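Local coordinates for ubiquitin-conjugating enzyme E2, putative (Trypanosoma cruzi, PDB 4DS2), which probably accepts activated ubiquitin as a thioester on a catalytic cysteine and passes it on to substrates, as other E2 enzymes of the UBC fold do, at residues Asn10-Ile13 with Ile14-Leu17; Val94-Pro97 with Leu98-Gly101. All blocks are in the same frame, centred on the assembly; numbering follows the deposited sequence.

Contact 1: residues Asn10-Ile13 with Ile14-Leu17; sequences NKRI and IKDL
Asp16 OD2 has three partners: Arg12 NH1 at 2.7 Å, Tyr81 OH and Ala120 N. The bond from Arg12, one helical turn earlier, is weak in its angle (128° at the hydrogen) but forms part of a salt bridge. The carboxylate meets the guanidinium at its edge, near its plane, with the two planes turned 44° apart rather than lying flat together. Arg12 gets there by folding back: its CB points off from residues 14-17, then bends at chi2 (-79°) and chi3 bring the guanidinium over the next turn. Arg12 NH2 bonds to Pro116 O and Gln118 O, so one arginine links helix 11-27 to the loop before helix 120-132. The backbone bonds of the first helical turn are Lys15 N to Lys11 O and Asp16 N to Arg12 O (3.0 Å), with Leu17 N to Ile13 O. Asn10 is the N-cap: its OD1 accepts from Ile13 N at 3.1 Å and, more weakly, from Arg12 N, while Asn10 ND2 is held by Tyr81 O. On another side Lys11 NZ lies over the aliphatic part of Lys15, 3.6 Å from Lys15 CG, and the two ammonium groups stay apart. Asp16 itself is buried, and its three donors imply a carboxylate that is probably kept ionised, linking the start of helix 11-27 to the Tyr81 loop and to the N-terminal end of helix 120-132.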
loop_
_atom_site.group_PDB
_atom_site.type_symbol
_atom_site.label_atom_id
_atom_site.label_comp_id
_atom_site.label_asym_id
_atom_site.label_seq_id
_atom_site.Cartn_x
_atom_site.Cartn_y
_atom_site.Cartn_z
ATOM N N ASN A 10 17.351 8.824 11.836
ATOM C CA ASN A 10 17.506 7.445 11.364
ATOM C C ASN A 10 18.168 7.460 9.963
ATOM O O ASN A 10 17.575 7.938 9.017
ATOM C CB ASN A 10 16.151 6.740 11.321
ATOM C CG ASN A 10 16.283 5.239 11.129
ATOM O OD1 ASN A 10 16.687 4.756 10.054
ATOM N ND2 ASN A 10 15.931 4.486 12.160
ATOM N N LYS A 11 19.399 6.970 9.848
ATOM C CA LYS A 11 20.137 7.029 8.593
ATOM C C LYS A 11 19.313 6.436 7.433
ATOM O O LYS A 11 19.312 6.988 6.299
ATOM C CB LYS A 11 21.501 6.319 8.737
ATOM C CG LYS A 11 22.586 6.823 7.779
ATOM C CD LYS A 11 22.426 6.246 6.352
ATOM C CE LYS A 11 22.570 7.246 5.192
ATOM N NZ LYS A 11 22.790 6.535 3.880
ATOM N N ARG A 12 18.585 5.352 7.715
ATOM C CA ARG A 12 17.882 4.592 6.683
ATOM C C ARG A 12 16.482 5.067 6.317
ATOM O O ARG A 12 16.028 4.798 5.201
ATOM C CB ARG A 12 17.821 3.126 7.071
ATOM C CG ARG A 12 19.110 2.361 6.788
ATOM C CD ARG A 12 19.220 1.991 5.313
ATOM N NE ARG A 12 18.684 0.649 5.134
ATOM C CZ ARG A 12 17.511 0.352 4.608
ATOM N NH1 ARG A 12 16.712 1.289 4.156
ATOM N NH2 ARG A 12 17.140 -0.911 4.510
ATOM N N ILE A 13 15.768 5.721 7.219
ATOM C CA ILE A 13 14.476 6.271 6.870
ATOM C C ILE A 13 14.697 7.422 5.864
ATOM O O ILE A 13 13.977 7.526 4.840
ATOM C CB ILE A 13 13.693 6.822 8.090
ATOM C CG1 ILE A 13 13.305 5.719 9.088
ATOM C CG2 ILE A 13 12.415 7.500 7.636
ATOM C CD1 ILE A 13 12.537 6.215 10.289
ATOM N N ILE A 14 15.658 8.300 6.203
ATOM C CA ILE A 14 16.026 9.466 5.400
ATOM C C ILE A 14 16.575 8.999 4.034
ATOM O O ILE A 14 16.102 9.467 2.973
ATOM C CB ILE A 14 17.066 10.336 6.158
ATOM C CG1 ILE A 14 16.413 11.017 7.371
ATOM C CG2 ILE A 14 17.691 11.367 5.242
ATOM C CD1 ILE A 14 17.327 11.376 8.526
ATOM N N LYS A 15 17.528 8.046 4.058
ATOM C CA LYS A 15 18.066 7.451 2.810
ATOM C C LYS A 15 16.940 6.859 1.916
ATOM O O LYS A 15 16.909 7.124 0.701
ATOM C CB LYS A 15 19.129 6.394 3.112
ATOM C CG LYS A 15 19.864 5.840 1.872
ATOM C CD LYS A 15 19.845 4.292 1.797
ATOM C CE LYS A 15 20.782 3.727 0.712
ATOM N NZ LYS A 15 20.888 2.229 0.595
ATOM N N ASP A 16 16.015 6.101 2.517
ATOM C CA ASP A 16 14.851 5.567 1.770
ATOM C C ASP A 16 13.813 6.578 1.305
ATOM O O ASP A 16 13.169 6.330 0.287
ATOM C CB ASP A 16 14.115 4.490 2.551
ATOM C CG ASP A 16 14.927 3.222 2.692
ATOM O OD1 ASP A 16 16.126 3.193 2.324
ATOM O OD2 ASP A 16 14.368 2.233 3.196
ATOM N N LEU A 17 13.641 7.697 2.018
ATOM C CA LEU A 17 12.745 8.764 1.560
ATOM C C LEU A 17 13.369 9.451 0.331
ATOM O O LEU A 17 12.715 9.600 -0.694
ATOM C CB LEU A 17 12.458 9.766 2.683
ATOM C CG LEU A 17 11.520 10.934 2.318
ATOM C CD1 LEU A 17 10.302 10.493 1.501
ATOM C CD2 LEU A 17 11.145 11.656 3.600
#

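Contact 2: residues Val94-Pro97 with Leu98-Gly101; sequences VYSP and LVTG
Ser96 OG accepts a hydrogen bond from Leu98 N, two residues on, and this closes an ST turn in the long loop between strand 87-90 and helix 108-111 of the UBC fold. The bond is 2.8 Å long and fairly straight, 158° at the hydrogen. Ser96 carries its hydroxyl anti to its own backbone N (chi1 161°), on the side where the chain returns. The backbone angles of Pro97 and Leu98 are close to those of a type I turn, so the chain reverses between Ser96 and Val99. Val99 then comes alongside the serine, and Val99 CB is 4.1 Å from Val94 O. Leu98 CB passes the same hydroxyl at 3.7 Å, which leaves Ser96 OG bordered by Leu98 CB and Val99 CG2. Further out, Leu98 rests on Asp141, Asp142 and Arg130, Val99 on Val131 of helix 120-132, and Pro97 on Arg148. The backbone of Pro97 is bonded to Val143 and Asn144, tying the turn to the residues just ahead of helix 145-153. Before the turn, Tyr95 O takes a bond from Tyr64 OH. The run Tyr95-Ser96-Pro97-Leu98 probably occupies the place of the Tyr-His-Pro-Asn sequence of classical E2 enzymes, which precedes the catalytic cysteine; serine and leucine stand here where histidine and asparagine are usual. At the turn itself the valine methyl packs against the serine side chain, with Val99 CG2 3.9 Å from Ser96 CB and 3.8 Å from Ser96 OG.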
loop_
_atom_site.group_PDB
_atom_site.type_symbol
_atom_site.label_atom_id
_atom_site.label_comp_id
_atom_site.label_asym_id
_atom_site.label_seq_id
_atom_site.Cartn_x
_atom_site.Cartn_y
_atom_site.Cartn_z
ATOM N N VAL A 94 -11.259 1.407 1.180
ATOM C CA VAL A 94 -11.022 0.439 0.101
ATOM C C VAL A 94 -11.797 -0.841 0.474
ATOM O O VAL A 94 -11.587 -1.409 1.575
ATOM C CB VAL A 94 -9.511 0.100 -0.080
ATOM C CG1 VAL A 94 -9.304 -0.847 -1.269
ATOM C CG2 VAL A 94 -8.687 1.370 -0.252
ATOM N N TYR A 95 -12.734 -1.259 -0.399
ATOM C CA TYR A 95 -13.422 -2.521 -0.178
ATOM C C TYR A 95 -12.464 -3.616 -0.657
ATOM O O TYR A 95 -12.027 -3.622 -1.794
ATOM C CB TYR A 95 -14.789 -2.568 -0.871
ATOM C CG TYR A 95 -15.604 -3.810 -0.549
ATOM C CD1 TYR A 95 -16.204 -3.958 0.697
ATOM C CD2 TYR A 95 -15.749 -4.854 -1.484
ATOM C CE1 TYR A 95 -16.941 -5.103 1.006
ATOM C CE2 TYR A 95 -16.493 -6.003 -1.194
ATOM C CZ TYR A 95 -17.088 -6.133 0.060
ATOM O OH TYR A 95 -17.829 -7.260 0.401
ATOM N N SER A 96 -12.113 -4.527 0.250
ATOM C CA SER A 96 -11.109 -5.544 -0.015
ATOM C C SER A 96 -11.101 -6.593 1.085
ATOM O O SER A 96 -11.369 -6.270 2.257
ATOM C CB SER A 96 -9.729 -4.895 -0.087
ATOM O OG SER A 96 -8.693 -5.848 0.095
ATOM N N PRO A 97 -10.743 -7.850 0.717
ATOM C CA PRO A 97 -10.454 -8.884 1.725
ATOM C C PRO A 97 -9.196 -8.602 2.568
ATOM O O PRO A 97 -9.050 -9.148 3.664
ATOM C CB PRO A 97 -10.202 -10.139 0.876
ATOM C CG PRO A 97 -10.473 -9.774 -0.560
ATOM C CD PRO A 97 -10.411 -8.305 -0.652
ATOM N N LEU A 98 -8.301 -7.764 2.038
ATOM C CA LEU A 98 -6.970 -7.558 2.657
ATOM C C LEU A 98 -6.911 -6.260 3.560
ATOM O O LEU A 98 -5.984 -6.066 4.368
ATOM C CB LEU A 98 -5.865 -7.640 1.564
ATOM C CG LEU A 98 -5.702 -8.932 0.704
ATOM C CD1 LEU A 98 -4.896 -8.639 -0.565
ATOM C CD2 LEU A 98 -5.050 -10.080 1.456
ATOM N N VAL A 99 -7.965 -5.439 3.479
ATOM C CA VAL A 99 -8.059 -4.172 4.220
ATOM C C VAL A 99 -9.291 -4.125 5.156
ATOM O O VAL A 99 -10.388 -4.506 4.767
ATOM C CB VAL A 99 -8.161 -2.975 3.246
ATOM C CG1 VAL A 99 -8.092 -1.657 4.030
ATOM C CG2 VAL A 99 -7.088 -3.070 2.163
ATOM N N THR A 100 -9.098 -3.637 6.379
ATOM C CA THR A 100 -10.207 -3.487 7.340
ATOM C C THR A 100 -10.991 -2.164 7.104
ATOM O O THR A 100 -10.592 -1.337 6.274
ATOM C CB THR A 100 -9.714 -3.549 8.816
ATOM O OG1 THR A 100 -9.114 -2.297 9.188
ATOM C CG2 THR A 100 -8.718 -4.664 9.026
ATOM N N GLY A 101 -12.107 -1.969 7.817
ATOM C CA GLY A 101 -12.778 -0.671 7.807
ATOM C C GLY A 101 -11.968 0.479 8.444
ATOM O O GLY A 101 -12.320 1.650 8.295
#

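How the contacts relate
From the N terminus, the chain first meets contact 1, at the start of helix 11-27, where residues 10-17 bond along the helix and close no long loop. It then runs through the antiparallel sheet, 40-46, 51-57, 70-76 and 87-90, before contact 2 turns the loop leading to helix 108-111. The two are in series, neither nested nor crossed, with centres 29 Å apart on opposite sides of the chain's centre. Contact 1 joins the N-terminal helix to strands 40-46 and 51-57 and to the loop ahead of helix 120-132; contact 2 packs on helix 120-132 and on helix 145-153.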